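Local coordinates for adhesion and penetration protein autotransporter (Haemophilus influenzae, PDB 3SYJ) that promotes bacterial adherence to and invasion of host cells, self-associates in bacterial aggregation, and carries a probable serine protease domain on its secreted passenger, at residues Ile7-Tyr12 / Gln159-Asp164; Ile29-Lys34 / Tyr206-Ile211. One frame throughout, in Å; residues are numbered along the deposited sequence.

Contact 1: Ile7-Tyr12 / Gln159-Asp164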
ATOM      1  N   ILE A   7     -13.395 -20.461 -56.349  1.00 18.80           N
ATOM      2  CA  ILE A   7     -13.073 -19.538 -55.262  1.00 16.03           C
ATOM      3  C   ILE A   7     -14.359 -18.849 -54.795  1.00 19.98           C
ATOM      4  O   ILE A   7     -15.205 -18.493 -55.624  1.00 20.01           O
ATOM      5  CB  ILE A   7     -12.045 -18.490 -55.728  1.00 19.39           C
ATOM      6  CG1 ILE A   7     -10.674 -19.140 -55.913  1.00 15.29           C
ATOM      7  CG2 ILE A   7     -11.952 -17.323 -54.748  1.00 15.40           C
ATOM      8  CD1 ILE A   7      -9.708 -18.289 -56.696  1.00 12.99           C
ATOM      9  N   ASP A   8     -14.516 -18.691 -53.478  1.00 18.56           N
ATOM     10  CA  ASP A   8     -15.697 -18.033 -52.911  1.00 15.51           C
ATOM     11  C   ASP A   8     -16.007 -16.754 -53.659  1.00 16.09           C
ATOM     12  O   ASP A   8     -15.124 -15.924 -53.874  1.00 13.12           O
ATOM     13  CB  ASP A   8     -15.482 -17.676 -51.444  1.00 15.10           C
ATOM     14  CG  ASP A   8     -15.529 -18.879 -50.538  1.00 18.30           C
ATOM     15  OD1 ASP A   8     -16.089 -19.917 -50.944  1.00 21.45           O
ATOM     16  OD2 ASP A   8     -15.007 -18.786 -49.413  1.00 17.12           O
ATOM     17  N   TYR A   9     -17.265 -16.597 -54.053  1.00 16.97           N
ATOM     18  CA  TYR A   9     -17.705 -15.395 -54.747  1.00 15.61           C
ATOM     19  C   TYR A   9     -17.458 -14.182 -53.866  1.00 14.43           C
ATOM     20  O   TYR A   9     -17.214 -13.088 -54.367  1.00 15.44           O
ATOM     21  CB  TYR A   9     -19.191 -15.493 -55.086  1.00 13.36           C
ATOM     22  CG  TYR A   9     -19.636 -14.633 -56.250  1.00 12.38           C
ATOM     23  CD1 TYR A   9     -18.929 -14.613 -57.446  1.00 13.19           C
ATOM     24  CD2 TYR A   9     -20.788 -13.870 -56.164  1.00 15.31           C
ATOM     25  CE1 TYR A   9     -19.356 -13.835 -58.523  1.00 13.21           C
ATOM     26  CE2 TYR A   9     -21.220 -13.093 -57.228  1.00 11.36           C
ATOM     27  CZ  TYR A   9     -20.507 -13.078 -58.398  1.00  9.52           C
ATOM     28  OH  TYR A   9     -20.954 -12.298 -59.434  1.00  9.64           O
ATOM     29  N   GLN A  10     -17.506 -14.380 -52.549  1.00 16.11           N
ATOM     30  CA  GLN A  10     -17.332 -13.275 -51.610  1.00 14.16           C
ATOM     31  C   GLN A  10     -16.050 -12.478 -51.853  1.00 16.42           C
ATOM     32  O   GLN A  10     -16.043 -11.255 -51.696  1.00 14.16           O
ATOM     33  CB  GLN A  10     -17.395 -13.753 -50.162  1.00 13.47           C
ATOM     34  CG  GLN A  10     -17.654 -12.621 -49.174  1.00 16.56           C
ATOM     35  CD  GLN A  10     -19.037 -11.989 -49.346  1.00 15.30           C
ATOM     36  OE1 GLN A  10     -20.033 -12.689 -49.536  1.00 13.36           O
ATOM     37  NE2 GLN A  10     -19.101 -10.660 -49.268  1.00 13.46           N
ATOM     38  N   TYR A  11     -14.972 -13.159 -52.240  1.00 14.20           N
ATOM     39  CA  TYR A  11     -13.709 -12.468 -52.513  1.00 16.79           C
ATOM     40  C   TYR A  11     -13.905 -11.364 -53.540  1.00 14.39           C
ATOM     41  O   TYR A  11     -13.479 -10.235 -53.354  1.00 15.09           O
ATOM     42  CB  TYR A  11     -12.649 -13.437 -53.036  1.00 14.52           C
ATOM     43  CG  TYR A  11     -11.952 -14.246 -51.973  1.00 16.99           C
ATOM     44  CD1 TYR A  11     -10.961 -13.677 -51.176  1.00 18.26           C
ATOM     45  CD2 TYR A  11     -12.260 -15.588 -51.785  1.00 15.71           C
ATOM     46  CE1 TYR A  11     -10.310 -14.431 -50.205  1.00 18.13           C
ATOM     47  CE2 TYR A  11     -11.620 -16.344 -50.827  1.00 16.09           C
ATOM     48  CZ  TYR A  11     -10.649 -15.767 -50.043  1.00 19.17           C
ATOM     49  OH  TYR A  11     -10.022 -16.536 -49.096  1.00 19.31           O
ATOM     50  N   TYR A  12     -14.560 -11.704 -54.632  1.00 15.33           N
ATOM     51  CA  TYR A  12     -14.744 -10.763 -55.713  1.00 13.67           C
ATOM     52  C   TYR A  12     -15.693  -9.634 -55.335  1.00 14.54           C
ATOM     53  O   TYR A  12     -15.595  -8.524 -55.851  1.00 12.41           O
ATOM     54  CB  TYR A  12     -15.289 -11.508 -56.921  1.00 13.76           C
ATOM     55  CG  TYR A  12     -14.406 -12.628 -57.419  1.00 14.88           C
ATOM     56  CD1 TYR A  12     -13.351 -12.376 -58.294  1.00 14.97           C
ATOM     57  CD2 TYR A  12     -14.635 -13.940 -57.031  1.00 16.99           C
ATOM     58  CE1 TYR A  12     -12.547 -13.405 -58.765  1.00 15.97           C
ATOM     59  CE2 TYR A  12     -13.842 -14.975 -57.497  1.00 16.48           C
ATOM     60  CZ  TYR A  12     -12.799 -14.704 -58.363  1.00 17.13           C
ATOM     61  OH  TYR A  12     -12.014 -15.740 -58.821  1.00 16.72           O
ATOM     62  N   GLN A 159     -22.949 -10.968 -64.886  1.00 13.37           N
ATOM     63  CA  GLN A 159     -22.096 -11.693 -63.954  1.00 16.91           C
ATOM     64  C   GLN A 159     -22.142 -13.209 -64.179  1.00 16.88           C
ATOM     65  O   GLN A 159     -23.213 -13.810 -64.216  1.00 17.60           O
ATOM     66  CB  GLN A 159     -22.462 -11.341 -62.502  1.00 15.29           C
ATOM     67  CG  GLN A 159     -22.529  -9.848 -62.191  1.00 15.33           C
ATOM     68  CD  GLN A 159     -21.164  -9.158 -62.135  1.00 17.68           C
ATOM     69  OE1 GLN A 159     -20.115  -9.780 -62.338  1.00 13.23           O
ATOM     70  NE2 GLN A 159     -21.179  -7.853 -61.853  1.00 17.13           N
ATOM     71  N   PHE A 160     -20.968 -13.811 -64.329  1.00 13.96           N
ATOM     72  CA  PHE A 160     -20.844 -15.245 -64.482  1.00 17.70           C
ATOM     73  C   PHE A 160     -19.871 -15.784 -63.453  1.00 20.18           C
ATOM     74  O   PHE A 160     -18.993 -15.058 -62.986  1.00 18.86           O
ATOM     75  CB  PHE A 160     -20.273 -15.582 -65.859  1.00 20.59           C
ATOM     76  CG  PHE A 160     -21.139 -15.161 -67.013  1.00 25.79           C
ATOM     77  CD1 PHE A 160     -21.990 -16.065 -67.624  1.00 23.61           C
ATOM     78  CD2 PHE A 160     -21.072 -13.869 -67.513  1.00 24.46           C
ATOM     79  CE1 PHE A 160     -22.773 -15.684 -68.698  1.00 21.74           C
ATOM     80  CE2 PHE A 160     -21.853 -13.485 -68.590  1.00 21.88           C
ATOM     81  CZ  PHE A 160     -22.705 -14.396 -69.181  1.00 22.83           C
ATOM     82  N   TRP A 161     -20.014 -17.057 -63.101  1.00 20.35           N
ATOM     83  CA  TRP A 161     -18.871 -17.797 -62.570  1.00 22.77           C
ATOM     84  C   TRP A 161     -18.586 -19.035 -63.419  1.00 22.16           C
ATOM     85  O   TRP A 161     -19.494 -19.607 -64.019  1.00 20.88           O
ATOM     86  CB  TRP A 161     -18.993 -18.117 -61.074  1.00 17.34           C
ATOM     87  CG  TRP A 161     -20.185 -18.913 -60.674  1.00 21.77           C
ATOM     88  CD1 TRP A 161     -20.644 -20.059 -61.252  1.00 23.16           C
ATOM     89  CD2 TRP A 161     -21.053 -18.643 -59.571  1.00 21.52           C
ATOM     90  NE1 TRP A 161     -21.757 -20.507 -60.586  1.00 19.92           N
ATOM     91  CE2 TRP A 161     -22.028 -19.655 -59.550  1.00 17.21           C
ATOM     92  CE3 TRP A 161     -21.105 -17.635 -58.604  1.00 17.44           C
ATOM     93  CZ2 TRP A 161     -23.040 -19.691 -58.606  1.00 18.58           C
ATOM     94  CZ3 TRP A 161     -22.106 -17.674 -57.668  1.00 17.22           C
ATOM     95  CH2 TRP A 161     -23.063 -18.692 -57.675  1.00 23.59           C
ATOM     96  N   ARG A 162     -17.316 -19.416 -63.495  1.00 20.76           N
ATOM     97  CA  ARG A 162     -16.893 -20.513 -64.356  1.00 22.76           C
ATOM     98  C   ARG A 162     -16.297 -21.631 -63.523  1.00 24.41           C
ATOM     99  O   ARG A 162     -15.531 -21.372 -62.598  1.00 20.92           O
ATOM    100  CB  ARG A 162     -15.851 -20.032 -65.358  1.00 26.15           C
ATOM    101  CG  ARG A 162     -16.313 -18.871 -66.194  1.00 27.39           C
ATOM    102  CD  ARG A 162     -15.690 -18.893 -67.576  1.00 26.71           C
ATOM    103  NE  ARG A 162     -16.594 -18.241 -68.512  1.00 33.56           N
ATOM    104  CZ  ARG A 162     -17.401 -18.891 -69.338  1.00 35.09           C
ATOM    105  NH1 ARG A 162     -17.391 -20.216 -69.372  1.00 35.04           N
ATOM    106  NH2 ARG A 162     -18.203 -18.216 -70.142  1.00 47.46           N
ATOM    107  N   ASN A 163     -16.651 -22.873 -63.850  1.00 23.71           N
ATOM    108  CA  ASN A 163     -16.150 -24.018 -63.100  1.00 21.49           C
ATOM    109  C   ASN A 163     -14.881 -24.599 -63.710  1.00 21.43           C
ATOM    110  O   ASN A 163     -14.287 -24.015 -64.617  1.00 19.08           O
ATOM    111  CB  ASN A 163     -17.225 -25.097 -62.937  1.00 21.75           C
ATOM    112  CG  ASN A 163     -17.642 -25.719 -64.262  1.00 22.70           C
ATOM    113  OD1 ASN A 163     -16.896 -25.688 -65.242  1.00 23.15           O
ATOM    114  ND2 ASN A 163     -18.841 -26.291 -64.291  1.00 22.19           N
ATOM    115  N   ASP A 164     -14.467 -25.752 -63.204  1.00 19.71           N
ATOM    116  CA  ASP A 164     -13.210 -26.350 -63.633  1.00 22.35           C
ATOM    117  C   ASP A 164     -13.258 -26.878 -65.073  1.00 23.57           C
ATOM    118  O   ASP A 164     -12.225 -27.170 -65.674  1.00 21.49           O
ATOM    119  CB  ASP A 164     -12.767 -27.422 -62.636  1.00 22.16           C
ATOM    120  CG  ASP A 164     -11.942 -26.844 -61.498  1.00 20.37           C
ATOM    121  OD1 ASP A 164     -11.316 -25.792 -61.719  1.00 18.87           O
ATOM    122  OD2 ASP A 164     -11.905 -27.435 -60.396  1.00 21.65           O
TER
HETATM  123  O   HOH W   1     -19.405 -12.363 -61.585  1.00 16.64           O
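Tyr9 and Trp161 form a buried T-shaped (edge-to-face) aromatic pair that joins the N-terminal end of helix 9-17 to the strand 159-162. The six-membered ring of the indole turns its edge toward the phenol, with centroids 5.4 Å apart and planes at 84°. Trp161 CE3 makes the closest approach, 3.9 Å from Tyr9 CD1, and sits over one face of the phenol toward its rim. With chi1 at -156°, Tyr9 CG lies anti to the backbone N, which carries the ring away from its own backbone and across to the strand. Trp161 holds CG between the backbone N and the carbonyl carbon, lifting the indole from the strand to meet that face. The strand is the middle one of a mixed three-stranded sheet, flanked by 2-4 and 168-172, in the S6 (IgA1-protease-like) peptidase domain, whose clan, PA, has the chymotrypsin-like fold. Thr3 and Val171 from those neighbours touch both aromatic residues. Met608 also packs on Trp161; its helix, 603-609, belongs to the later, beta-helical part of the chain, so the contact lies where the peptidase domain meets the passenger's solenoid. At the far end of the phenol the chemistry turns polar. Tyr9 OH packs 3.6 Å from Gln159 CB, while a water in the plane of the ring bridges Tyr9 OH (2.7 Å) and Gln159 OE1 (2.8 Å). Tyr177 gives the phenol a second hydrogen-bonding partner, and Thr179 and the N-terminal Gly1 hydrogen-bond to Gln159 OE1.

Contact 2: Ile29-Lys34 / Tyr206-Ile211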
ATOM      1  N   ILE A  29      -3.117  -9.978 -48.759  1.00 16.93           N
ATOM      2  CA  ILE A  29      -4.340 -10.707 -48.443  1.00 18.98           C
ATOM      3  C   ILE A  29      -4.268 -12.115 -49.027  1.00 17.33           C
ATOM      4  O   ILE A  29      -4.165 -12.299 -50.241  1.00 16.54           O
ATOM      5  CB  ILE A  29      -5.611  -9.989 -48.951  1.00 17.59           C
ATOM      6  CG1 ILE A  29      -5.729  -8.594 -48.335  1.00 18.60           C
ATOM      7  CG2 ILE A  29      -6.858 -10.792 -48.617  1.00 13.96           C
ATOM      8  CD1 ILE A  29      -5.194  -7.492 -49.219  1.00 15.28           C
ATOM      9  N   LYS A  30      -4.300 -13.106 -48.151  1.00 16.60           N
ATOM     10  CA  LYS A  30      -4.282 -14.489 -48.588  1.00 21.34           C
ATOM     11  C   LYS A  30      -5.629 -14.866 -49.192  1.00 22.03           C
ATOM     12  O   LYS A  30      -6.679 -14.523 -48.653  1.00 22.27           O
ATOM     13  CB  LYS A  30      -3.933 -15.408 -47.421  1.00 25.29           C
ATOM     14  CG  LYS A  30      -2.472 -15.301 -46.987  1.00 27.54           C
ATOM     15  CD  LYS A  30      -2.258 -15.988 -45.646  1.00 35.04           C
ATOM     16  CE  LYS A  30      -0.833 -15.804 -45.135  1.00 43.47           C
ATOM     17  NZ  LYS A  30       0.163 -16.425 -46.049  1.00 43.50           N
ATOM     18  N   VAL A  31      -5.588 -15.556 -50.326  1.00 17.21           N
ATOM     19  CA  VAL A  31      -6.795 -15.994 -51.006  1.00 18.18           C
ATOM     20  C   VAL A  31      -6.801 -17.515 -51.125  1.00 20.32           C
ATOM     21  O   VAL A  31      -5.935 -18.092 -51.783  1.00 24.33           O
ATOM     22  CB  VAL A  31      -6.886 -15.371 -52.406  1.00 19.54           C
ATOM     23  CG1 VAL A  31      -8.074 -15.942 -53.166  1.00 16.24           C
ATOM     24  CG2 VAL A  31      -6.978 -13.858 -52.294  1.00 15.43           C
ATOM     25  N   TYR A  32      -7.769 -18.155 -50.476  1.00 19.23           N
ATOM     26  CA  TYR A  32      -7.874 -19.614 -50.482  1.00 18.79           C
ATOM     27  C   TYR A  32      -8.989 -20.062 -51.419  1.00 18.82           C
ATOM     28  O   TYR A  32      -9.961 -19.338 -51.605  1.00 17.51           O
ATOM     29  CB  TYR A  32      -8.137 -20.137 -49.065  1.00 19.77           C
ATOM     30  CG  TYR A  32      -7.070 -19.735 -48.076  1.00 20.97           C
ATOM     31  CD1 TYR A  32      -5.928 -20.507 -47.903  1.00 20.07           C
ATOM     32  CD2 TYR A  32      -7.194 -18.570 -47.330  1.00 24.31           C
ATOM     33  CE1 TYR A  32      -4.940 -20.134 -47.010  1.00 24.68           C
ATOM     34  CE2 TYR A  32      -6.217 -18.189 -46.433  1.00 23.08           C
ATOM     35  CZ  TYR A  32      -5.093 -18.972 -46.276  1.00 26.56           C
ATOM     36  OH  TYR A  32      -4.121 -18.591 -45.381  1.00 30.61           O
ATOM     37  N   ASN A  33      -8.844 -21.240 -52.024  1.00 20.06           N
ATOM     38  CA  ASN A  33      -9.924 -21.796 -52.833  1.00 17.01           C
ATOM     39  C   ASN A  33     -10.950 -22.537 -51.976  1.00 19.74           C
ATOM     40  O   ASN A  33     -10.834 -22.585 -50.749  1.00 18.25           O
ATOM     41  CB  ASN A  33      -9.401 -22.676 -53.973  1.00 16.85           C
ATOM     42  CG  ASN A  33      -8.640 -23.912 -53.483  1.00 18.56           C
ATOM     43  OD1 ASN A  33      -8.818 -24.378 -52.356  1.00 17.55           O
ATOM     44  ND2 ASN A  33      -7.785 -24.442 -54.343  1.00 13.98           N
ATOM     45  N   LYS A  34     -11.969 -23.101 -52.617  1.00 19.06           N
ATOM     46  CA  LYS A  34     -13.029 -23.749 -51.863  1.00 18.70           C
ATOM     47  C   LYS A  34     -12.525 -25.010 -51.166  1.00 20.81           C
ATOM     48  O   LYS A  34     -13.179 -25.532 -50.266  1.00 17.02           O
ATOM     49  CB  LYS A  34     -14.248 -24.019 -52.749  1.00 18.29           C
ATOM     50  CG  LYS A  34     -14.940 -22.726 -53.178  1.00 22.08           C
ATOM     51  CD  LYS A  34     -16.258 -22.957 -53.899  1.00 19.45           C
ATOM     52  CE  LYS A  34     -16.978 -21.629 -54.118  1.00 18.22           C
ATOM     53  NZ  LYS A  34     -18.040 -21.683 -55.163  1.00 18.63           N
ATOM     54  N   TYR A 206      -0.949 -10.981 -62.171  1.00 20.92           N
ATOM     55  CA  TYR A 206      -1.395  -9.869 -61.330  1.00 22.40           C
ATOM     56  C   TYR A 206      -2.127 -10.309 -60.061  1.00 20.45           C
ATOM     57  O   TYR A 206      -2.605  -9.464 -59.300  1.00 17.24           O
ATOM     58  CB  TYR A 206      -2.241  -8.860 -62.108  1.00 19.86           C
ATOM     59  CG  TYR A 206      -1.494  -8.154 -63.216  1.00 16.41           C
ATOM     60  CD1 TYR A 206      -0.427  -7.304 -62.941  1.00 18.46           C
ATOM     61  CD2 TYR A 206      -1.867  -8.328 -64.539  1.00 21.82           C
ATOM     62  CE1 TYR A 206       0.251  -6.654 -63.966  1.00 17.84           C
ATOM     63  CE2 TYR A 206      -1.204  -7.690 -65.563  1.00 19.86           C
ATOM     64  CZ  TYR A 206      -0.148  -6.854 -65.281  1.00 20.59           C
ATOM     65  OH  TYR A 206       0.494  -6.231 -66.335  1.00 22.10           O
ATOM     66  N   GLY A 207      -2.194 -11.616 -59.816  1.00 15.28           N
ATOM     67  CA  GLY A 207      -2.748 -12.109 -58.565  1.00 16.02           C
ATOM     68  C   GLY A 207      -3.731 -13.260 -58.693  1.00 18.20           C
ATOM     69  O   GLY A 207      -4.020 -13.729 -59.792  1.00 19.15           O
ATOM     70  N   PRO A 208      -4.264 -13.715 -57.558  1.00 18.13           N
ATOM     71  CA  PRO A 208      -5.100 -14.917 -57.517  1.00 16.18           C
ATOM     72  C   PRO A 208      -6.546 -14.678 -57.961  1.00 17.94           C
ATOM     73  O   PRO A 208      -7.305 -15.638 -58.052  1.00 15.41           O
ATOM     74  CB  PRO A 208      -5.093 -15.303 -56.030  1.00 17.03           C
ATOM     75  CG  PRO A 208      -4.402 -14.167 -55.292  1.00 18.96           C
ATOM     76  CD  PRO A 208      -4.188 -13.043 -56.251  1.00 19.33           C
ATOM     77  N   LEU A 209      -6.935 -13.430 -58.206  1.00 18.80           N
ATOM     78  CA  LEU A 209      -8.334 -13.134 -58.511  1.00 14.62           C
ATOM     79  C   LEU A 209      -8.505 -12.452 -59.857  1.00 16.76           C
ATOM     80  O   LEU A 209      -9.012 -11.337 -59.925  1.00 18.65           O
ATOM     81  CB  LEU A 209      -8.944 -12.262 -57.408  1.00 14.89           C
ATOM     82  CG  LEU A 209      -8.984 -12.876 -56.004  1.00 12.63           C
ATOM     83  CD1 LEU A 209      -9.267 -11.801 -54.962  1.00 18.05           C
ATOM     84  CD2 LEU A 209     -10.005 -14.008 -55.900  1.00 11.79           C
ATOM     85  N   PRO A 210      -8.082 -13.114 -60.941  1.00 19.47           N
ATOM     86  CA  PRO A 210      -8.260 -12.491 -62.256  1.00 18.23           C
ATOM     87  C   PRO A 210      -9.733 -12.438 -62.604  1.00 19.68           C
ATOM     88  O   PRO A 210     -10.451 -13.404 -62.349  1.00 18.05           O
ATOM     89  CB  PRO A 210      -7.557 -13.457 -63.212  1.00 16.39           C
ATOM     90  CG  PRO A 210      -6.796 -14.409 -62.351  1.00 22.03           C
ATOM     91  CD  PRO A 210      -7.499 -14.461 -61.042  1.00 20.87           C
ATOM     92  N   ILE A 211     -10.178 -11.331 -63.186  1.00 18.92           N
ATOM     93  CA  ILE A 211     -11.578 -11.182 -63.562  1.00 15.61           C
ATOM     94  C   ILE A 211     -11.713 -10.531 -64.936  1.00 16.64           C
ATOM     95  O   ILE A 211     -11.076  -9.516 -65.229  1.00 18.37           O
ATOM     96  CB  ILE A 211     -12.353 -10.375 -62.501  1.00 13.89           C
ATOM     97  CG1 ILE A 211     -13.858 -10.406 -62.771  1.00 13.70           C
ATOM     98  CG2 ILE A 211     -11.832  -8.944 -62.419  1.00 15.90           C
ATOM     99  CD1 ILE A 211     -14.662  -9.724 -61.683  1.00 12.47           C
TER
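Val31 meets Pro208 and Leu209 in a wholly apolar contact, where the two-stranded antiparallel sheet formed by 29-32 and 38-42 packs against an irregular loop. The side chain leaves the strand toward that loop, and its first atom is already engaged: Val31 CB lies 4.0 Å from Pro208 CG and equally near Pro208 CB, so the pyrrolidine ring comes up against the branch point itself. Beyond it the two methyls divide the work. Val31 CG1, placed anti to the backbone N by a chi1 of 174°, reaches Leu209 CD2 at 3.9 Å and has Pro208 CB a little farther off. Val31 CG2, on the other branch, takes Pro208 CG at 4.0 Å and has Leu209 CD1 at 4.1 Å. Each methyl of the valine therefore touches both loop residues, and the leucine answers with one methyl for each. The two partners arrive differently. Pro208 directs its CB toward the strand, whereas Leu209 reaches Val31 through the far end of its chain. Gly207, just before the proline, has phi near 134°, with backbone angles that by themselves call for glycine. Asn182 of strand 179-182 tethers the loop, accepting a hydrogen bond from Leu209 N at its OD1, and Tyr11 of helix 9-17 touches both Val31 and Leu209. With no polar bond between the two segments, aliphatic carbon alone packs the 29-32/38-42 beta-hairpin over the long connection between strands 193-196 and 221-226, within the S6 peptidase domain, which is chymotrypsin-like as in the rest of its clan.

Both contacts lie in the interior of the peptidase region, their centres about 10 Å apart, and both involve helix 9-17. Contact 1 uses residues at the N-terminal end of that helix, whereas contact 2 packs beside it: Tyr12 CZ lies 3.8 Å from Leu209 CD2, and Tyr11 OH is 3.1 Å from Tyr32 N in a probable hydrogen bond. The helix thus has the three-stranded sheet and the hairpin with its loop as separate neighbours. Their chemistry differs accordingly. Where helix meets sheet, flat aromatic groups are combined with a bridging water and an amide; where hairpin meets loop, the segments share aliphatic carbon alone.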